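Local structure of peptide ABC transporter, peptide-binding protein (Thermus thermophilus, 2D5W) at residues T198-A201 with L202-A206; R217-P220 with G221-I224; D523-R526 with R527-L530. The protein binds oligopeptides, among them a pentapeptide, and probably serves as the solute-binding component of a peptide ABC transporter. One frame throughout, in Å; residues are numbered along the deposited sequence.

Contact 1. Residues T198-A201 with L202-A206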
loop_
_atom_site.group_PDB
_atom_site.type_symbol
_atom_site.label_atom_id
_atom_site.label_comp_id
_atom_site.label_asym_id
_atom_site.label_seq_id
_atom_site.Cartn_x
_atom_site.Cartn_y
_atom_site.Cartn_z
ATOM N N THR A 198 9.439 16.716 -4.511
ATOM C CA THR A 198 10.515 16.705 -3.521
ATOM C C THR A 198 10.272 17.814 -2.504
ATOM O O THR A 198 9.530 18.758 -2.769
ATOM C CB THR A 198 11.885 16.935 -4.166
ATOM O OG1 THR A 198 11.890 18.215 -4.809
ATOM C CG2 THR A 198 12.190 15.843 -5.185
ATOM N N PRO A 199 10.909 17.725 -1.326
ATOM C CA PRO A 199 10.724 18.748 -0.290
ATOM C C PRO A 199 10.971 20.189 -0.739
ATOM O O PRO A 199 10.130 21.063 -0.529
ATOM C CB PRO A 199 11.698 18.312 0.803
ATOM C CG PRO A 199 11.721 16.815 0.656
ATOM C CD PRO A 199 11.786 16.641 -0.847
ATOM N N GLN A 200 12.121 20.443 -1.353
ATOM C CA GLN A 200 12.438 21.801 -1.781
ATOM C C GLN A 200 11.450 22.335 -2.813
ATOM O O GLN A 200 11.037 23.492 -2.740
ATOM C CB GLN A 200 13.882 21.875 -2.306
ATOM C CG GLN A 200 14.183 21.020 -3.531
ATOM C CD GLN A 200 13.849 21.712 -4.838
ATOM O OE1 GLN A 200 13.913 21.104 -5.906
ATOM N NE2 GLN A 200 13.502 22.991 -4.762
ATOM N N ALA A 201 11.053 21.493 -3.758
ATOM C CA ALA A 201 10.105 21.913 -4.785
ATOM C C ALA A 201 8.759 22.258 -4.160
ATOM O O ALA A 201 8.170 23.300 -4.457
ATOM C CB ALA A 201 9.928 20.809 -5.825
ATOM N N LEU A 202 8.277 21.382 -3.287
ATOM C CA LEU A 202 6.995 21.591 -2.635
ATOM C C LEU A 202 7.007 22.803 -1.711
ATOM O O LEU A 202 6.030 23.550 -1.651
ATOM C CB LEU A 202 6.586 20.335 -1.860
ATOM C CG LEU A 202 6.260 19.140 -2.763
ATOM C CD1 LEU A 202 6.121 17.882 -1.925
ATOM C CD2 LEU A 202 4.990 19.421 -3.558
ATOM N N ASN A 203 8.109 23.009 -0.995
ATOM C CA ASN A 203 8.199 24.149 -0.093
ATOM C C ASN A 203 8.202 25.462 -0.866
ATOM O O ASN A 203 7.828 26.502 -0.327
ATOM C CB ASN A 203 9.449 24.048 0.785
ATOM C CG ASN A 203 9.319 22.976 1.852
ATOM O OD1 ASN A 203 8.206 22.601 2.239
ATOM N ND2 ASN A 203 10.453 22.495 2.351
ATOM N N ARG A 204 8.612 25.407 -2.130
ATOM C CA ARG A 204 8.641 26.586 -2.988
ATOM C C ARG A 204 7.326 26.740 -3.759
ATOM O O ARG A 204 7.224 27.564 -4.666
ATOM C CB ARG A 204 9.833 26.503 -3.950
ATOM C CG ARG A 204 11.179 26.812 -3.286
ATOM C CD ARG A 204 12.340 26.066 -3.941
ATOM N NE ARG A 204 12.569 26.419 -5.341
ATOM C CZ ARG A 204 13.149 27.542 -5.755
ATOM N NH1 ARG A 204 13.311 27.761 -7.054
ATOM N NH2 ARG A 204 13.570 28.443 -4.878
ATOM N N GLY A 205 6.328 25.931 -3.401
ATOM C CA GLY A 205 5.016 26.018 -4.027
ATOM C C GLY A 205 4.790 25.291 -5.339
ATOM O O GLY A 205 3.940 25.700 -6.132
ATOM N N ALA A 206 5.503 24.195 -5.560
ATOM C CA ALA A 206 5.374 23.445 -6.808
ATOM C C ALA A 206 4.000 22.833 -7.057
ATOM O O ALA A 206 3.610 22.642 -8.208
ATOM C CB ALA A 206 6.435 22.350 -6.865
HETATM O O HOH W 1 12.220 24.148 -6.934
#

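Contact 2. Residues R217-P220 with G221-I224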
loop_
_atom_site.group_PDB
_atom_site.type_symbol
_atom_site.label_atom_id
_atom_site.label_comp_id
_atom_site.label_asym_id
_atom_site.label_seq_id
_atom_site.Cartn_x
_atom_site.Cartn_y
_atom_site.Cartn_z
ATOM N N ARG A 217 4.655 23.360 4.995
ATOM C CA ARG A 217 6.071 23.063 4.799
ATOM C C ARG A 217 6.417 21.617 5.124
ATOM O O ARG A 217 5.782 20.983 5.972
ATOM C CB ARG A 217 6.944 23.985 5.657
ATOM C CG ARG A 217 6.797 23.769 7.152
ATOM C CD ARG A 217 7.781 24.628 7.936
ATOM N NE ARG A 217 7.505 26.055 7.812
ATOM C CZ ARG A 217 6.459 26.669 8.358
ATOM N NH1 ARG A 217 6.293 27.973 8.188
ATOM N NH2 ARG A 217 5.583 25.983 9.080
ATOM N N TRP A 218 7.428 21.104 4.432
ATOM C CA TRP A 218 7.923 19.754 4.663
ATOM C C TRP A 218 9.353 19.920 5.180
ATOM O O TRP A 218 10.212 20.468 4.489
ATOM C CB TRP A 218 7.932 18.951 3.360
ATOM C CG TRP A 218 8.363 17.500 3.483
ATOM C CD1 TRP A 218 8.778 16.840 4.611
ATOM C CD2 TRP A 218 8.411 16.545 2.421
ATOM N NE1 TRP A 218 9.078 15.528 4.310
ATOM C CE2 TRP A 218 8.861 15.322 2.973
ATOM C CE3 TRP A 218 8.116 16.604 1.051
ATOM C CZ2 TRP A 218 9.024 14.168 2.201
ATOM C CZ3 TRP A 218 8.278 15.458 0.284
ATOM C CH2 TRP A 218 8.729 14.254 0.862
ATOM N N VAL A 219 9.583 19.503 6.420
ATOM C CA VAL A 219 10.910 19.550 7.034
ATOM C C VAL A 219 11.328 18.089 6.891
ATOM O O VAL A 219 11.041 17.262 7.759
ATOM C CB VAL A 219 10.821 19.940 8.523
ATOM C CG1 VAL A 219 12.220 20.100 9.098
ATOM C CG2 VAL A 219 10.028 21.234 8.679
ATOM N N PRO A 220 12.024 17.753 5.794
ATOM C CA PRO A 220 12.421 16.358 5.594
ATOM C C PRO A 220 13.202 15.712 6.715
ATOM O O PRO A 220 14.192 16.256 7.199
ATOM C CB PRO A 220 13.177 16.399 4.270
ATOM C CG PRO A 220 13.812 17.737 4.289
ATOM C CD PRO A 220 12.736 18.644 4.859
ATOM N N GLY A 221 12.736 14.530 7.109
ATOM C CA GLY A 221 13.351 13.791 8.191
ATOM C C GLY A 221 12.724 14.143 9.525
ATOM O O GLY A 221 13.011 13.501 10.534
ATOM N N ASN A 222 11.847 15.144 9.535
ATOM C CA ASN A 222 11.233 15.585 10.778
ATOM C C ASN A 222 9.713 15.712 10.784
ATOM O O ASN A 222 9.048 15.143 11.649
ATOM C CB ASN A 222 11.857 16.923 11.194
ATOM C CG ASN A 222 11.279 17.465 12.486
ATOM O OD1 ASN A 222 10.152 17.957 12.519
ATOM N ND2 ASN A 222 12.053 17.375 13.562
ATOM N N SER A 223 9.149 16.437 9.823
ATOM C CA SER A 223 7.710 16.645 9.836
ATOM C C SER A 223 7.137 17.200 8.547
ATOM O O SER A 223 7.854 17.723 7.701
ATOM C CB SER A 223 7.369 17.630 10.955
ATOM O OG SER A 223 8.039 18.865 10.733
ATOM N N ILE A 224 5.821 17.071 8.419
ATOM C CA ILE A 224 5.074 17.626 7.298
ATOM C C ILE A 224 3.960 18.434 7.964
ATOM O O ILE A 224 3.147 17.894 8.722
ATOM C CB ILE A 224 4.489 16.530 6.378
ATOM C CG1 ILE A 224 5.607 15.965 5.492
ATOM C CG2 ILE A 224 3.361 17.104 5.519
ATOM C CD1 ILE A 224 5.215 14.748 4.683
#

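Contact 3. Residues D523-R526 with R527-L530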
loop_
_atom_site.group_PDB
_atom_site.type_symbol
_atom_site.label_atom_id
_atom_site.label_comp_id
_atom_site.label_asym_id
_atom_site.label_seq_id
_atom_site.Cartn_x
_atom_site.Cartn_y
_atom_site.Cartn_z
ATOM N N ASP A 523 -20.559 -12.861 -9.502
ATOM C CA ASP A 523 -21.248 -13.658 -8.498
ATOM C C ASP A 523 -20.242 -13.872 -7.369
ATOM O O ASP A 523 -19.178 -14.460 -7.578
ATOM C CB ASP A 523 -21.685 -15.005 -9.065
ATOM C CG ASP A 523 -22.306 -15.889 -8.010
ATOM O OD1 ASP A 523 -21.616 -16.807 -7.519
ATOM O OD2 ASP A 523 -23.481 -15.650 -7.655
ATOM N N PRO A 524 -20.563 -13.401 -6.156
ATOM C CA PRO A 524 -19.651 -13.551 -5.017
ATOM C C PRO A 524 -19.153 -14.962 -4.717
ATOM O O PRO A 524 -17.969 -15.157 -4.433
ATOM C CB PRO A 524 -20.451 -12.965 -3.856
ATOM C CG PRO A 524 -21.291 -11.920 -4.524
ATOM C CD PRO A 524 -21.763 -12.635 -5.767
ATOM N N GLU A 525 -20.046 -15.946 -4.776
ATOM C CA GLU A 525 -19.652 -17.317 -4.472
ATOM C C GLU A 525 -18.718 -17.932 -5.505
ATOM O O GLU A 525 -17.719 -18.554 -5.139
ATOM C CB GLU A 525 -20.886 -18.206 -4.296
ATOM C CG GLU A 525 -20.545 -19.612 -3.823
ATOM C CD GLU A 525 -19.657 -19.610 -2.589
ATOM O OE1 GLU A 525 -20.088 -19.079 -1.543
ATOM O OE2 GLU A 525 -18.526 -20.136 -2.667
ATOM N N ARG A 526 -19.026 -17.771 -6.787
ATOM C CA ARG A 526 -18.158 -18.331 -7.816
ATOM C C ARG A 526 -16.805 -17.632 -7.758
ATOM O O ARG A 526 -15.765 -18.263 -7.925
ATOM C CB ARG A 526 -18.777 -18.170 -9.210
ATOM C CG ARG A 526 -17.918 -18.723 -10.350
ATOM C CD ARG A 526 -17.508 -20.169 -10.089
ATOM N NE ARG A 526 -16.725 -20.740 -11.184
ATOM C CZ ARG A 526 -16.099 -21.911 -11.120
ATOM N NH1 ARG A 526 -15.410 -22.357 -12.162
ATOM N NH2 ARG A 526 -16.155 -22.635 -10.010
ATOM N N ARG A 527 -16.825 -16.325 -7.517
ATOM C CA ARG A 527 -15.593 -15.552 -7.419
ATOM C C ARG A 527 -14.733 -16.108 -6.285
ATOM O O ARG A 527 -13.526 -16.303 -6.443
ATOM C CB ARG A 527 -15.914 -14.075 -7.168
ATOM C CG ARG A 527 -14.690 -13.187 -7.037
ATOM C CD ARG A 527 -15.073 -11.720 -7.093
ATOM N NE ARG A 527 -15.871 -11.280 -5.953
ATOM C CZ ARG A 527 -17.098 -10.775 -6.039
ATOM N NH1 ARG A 527 -17.728 -10.387 -4.940
ATOM N NH2 ARG A 527 -17.711 -10.676 -7.214
ATOM N N LYS A 528 -15.364 -16.378 -5.149
ATOM C CA LYS A 528 -14.651 -16.928 -4.003
ATOM C C LYS A 528 -14.063 -18.303 -4.342
ATOM O O LYS A 528 -12.919 -18.593 -3.995
ATOM C CB LYS A 528 -15.590 -17.041 -2.798
ATOM C CG LYS A 528 -14.918 -17.546 -1.524
ATOM C CD LYS A 528 -15.926 -17.759 -0.399
ATOM C CE LYS A 528 -16.654 -16.476 -0.036
ATOM N NZ LYS A 528 -17.634 -16.698 1.066
ATOM N N GLN A 529 -14.838 -19.144 -5.021
ATOM C CA GLN A 529 -14.358 -20.477 -5.387
ATOM C C GLN A 529 -13.076 -20.396 -6.209
ATOM O O GLN A 529 -12.132 -21.147 -5.974
ATOM C CB GLN A 529 -15.422 -21.237 -6.189
ATOM C CG GLN A 529 -16.758 -21.392 -5.482
ATOM C CD GLN A 529 -17.757 -22.202 -6.289
ATOM O OE1 GLN A 529 -17.848 -22.064 -7.510
ATOM N NE2 GLN A 529 -18.526 -23.042 -5.605
ATOM N N LEU A 530 -13.044 -19.485 -7.175
ATOM C CA LEU A 530 -11.871 -19.322 -8.021
ATOM C C LEU A 530 -10.679 -18.807 -7.220
ATOM O O LEU A 530 -9.563 -19.302 -7.374
ATOM C CB LEU A 530 -12.192 -18.378 -9.183
ATOM C CG LEU A 530 -13.218 -18.947 -10.170
ATOM C CD1 LEU A 530 -13.707 -17.856 -11.109
ATOM C CD2 LEU A 530 -12.593 -20.092 -10.948
HETATM O O HOH W 2 -18.780 -22.745 -2.842
#

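Contact 1. Residues T198-A201 with L202-A206
Between T198-A201 and L202-A206 the backbone makes a little more than one turn of helix, with L202 N bonded to T198 O at 3.0 Å and N203 N to P199 O at 2.8 Å, before the chain unwinds at R204. The next amide is held less firmly: R204 N makes only weak bonds to Q200 O and A201 O. The side chains of Q200 and R204, one turn apart, cross on the exposed side with their amide and guanidinium planes 43° apart. Q200 carries CG between its backbone N and carbonyl carbon (chi1 62°), and the bend at chi2 brings the amide round to R204, where NE2 lies 3.4 Å from R204 CD. The two polar ends join through a water that accepts from Q200 NE2 and, in the plane of the guanidinium, from R204 NE, each at 2.8 Å. R204 CD also rests 3.1 Å from Q200 O, so the aliphatic part of the arginine packs against the last turn. Elsewhere, L202 lays CG and CD1 along T198 O and turns inward, against L215 and W218 of strand 213-219. N203, whose OD1 accepts from W218 N, fastens the same side of the helix to that strand. At the C-terminal end the methyl groups of A201 and A206 meet, CB to CB at 4.0 Å. The same return of the chain that bonds A206 N to A201 O at 3.0 Å brings them side by side, while G205 N bonds to L202 O. G205 has a positive phi of 84°, at which a CB would collide with the carbonyl oxygen of R204. These paired backward bonds, with a glycine at the C-prime position, form the Schellman motif that ends helix 199-203.

Contact 2. Residues R217-P220 with G221-I224
W218 and I224 lie side by side on one face of a beta hairpin, their side chains pointing the same way from a non-hydrogen-bonded pair of the antiparallel strands 213-219 and 223-228. A classic beta bulge follows the turn, N222 and S223 both facing V219. With chi1 at -177°, opposite the backbone N, the indole of W218 swings out so that its five-membered ring faces I224. I224 CG1 then sits over the face of that ring, 3.7 Å from its centroid and 22° off the normal, a CH-pi contact. I224 CD1 continues across the same face, nearer the rim. The indole edge is used as well, since S223 O approaches W218 CD1 to 3.3 Å near the ring plane, and NE1 donates to E15 outside the hairpin. Replacing W218 with an alanine would probably leave the flank of I224 uncovered and E15 without its indole donor. On the other face V219 meets S223 in a hydrogen-bonded pair, where V219 CB and CG2 both lie close to S223 OG. V219 CG1 runs alongside N222, reaching its CB at 3.8 Å. The bulge gives V219 O two successive donors, N222 N and S223 N, both at 2.9 Å, while V219 N returns a bond to S223 O at 2.8 Å. G221, at a positive phi of 91°, makes the turn at backbone angles that would press a side chain into P220 O. Within the bulge, S223 OG donates to N222 OD1 at 2.9 Å, in the carbonyl plane and on a lone pair.

Contact 3. Residues D523-R526 with R527-L530
E525 OE2 takes the hydrogen of a water at 2.6 Å, and the same water accepts from Q529 NE2 at 2.8 Å, linking two side chains that cross at about a right angle on the outer side of the helix. The other end of the Q529 amide is held too: OE1 receives R526 NH2 at 3.1 Å along a nearly straight path, 167° at the hydrogen. This oxygen lies almost in the guanidinium plane, but the donor stands above the amide's carbonyl plane and misses the lone pairs, the two planes being 79° apart. R526 reaches it by a bend at chi2 (53°), which lays the chain across Q529 and L530. L530 CD2 covers one face of the guanidinium, 3.8 Å above its plane and toward the rim. All this decorates the first turns of helix 524-541, whose N-cap is D523: its OD1 accepts from R526 N at 2.9 Å, and D523 O takes R527 N. Successive amides continue the pattern, through K528 N to P524 O, Q529 N to E525 O and L530 N to R526 O. R527 bends back over the cap, one guanidinium face resting on P524 CA while NH2 donates to E521 O.

Followed from the N terminus, the contacts come in series: none nests in or crosses another, and each joins two adjoining segments, so none closes a longer loop. Contact 1 shapes helix 199-203 and its end; a short connection leads into strand 213-219, which contact 2 turns back as a hairpin into strand 223-228 at the edge of a five-stranded mixed sheet. These two touch, P199 CG packing on W218 CE3, so the helix lies against the hairpin that follows it. Contact 3 comes some 300 residues later at the start of helix 524-541, on the opposite side of the chain's centre, with its nearest atoms about 35 Å from contact 2 and about 37 Å from contact 1.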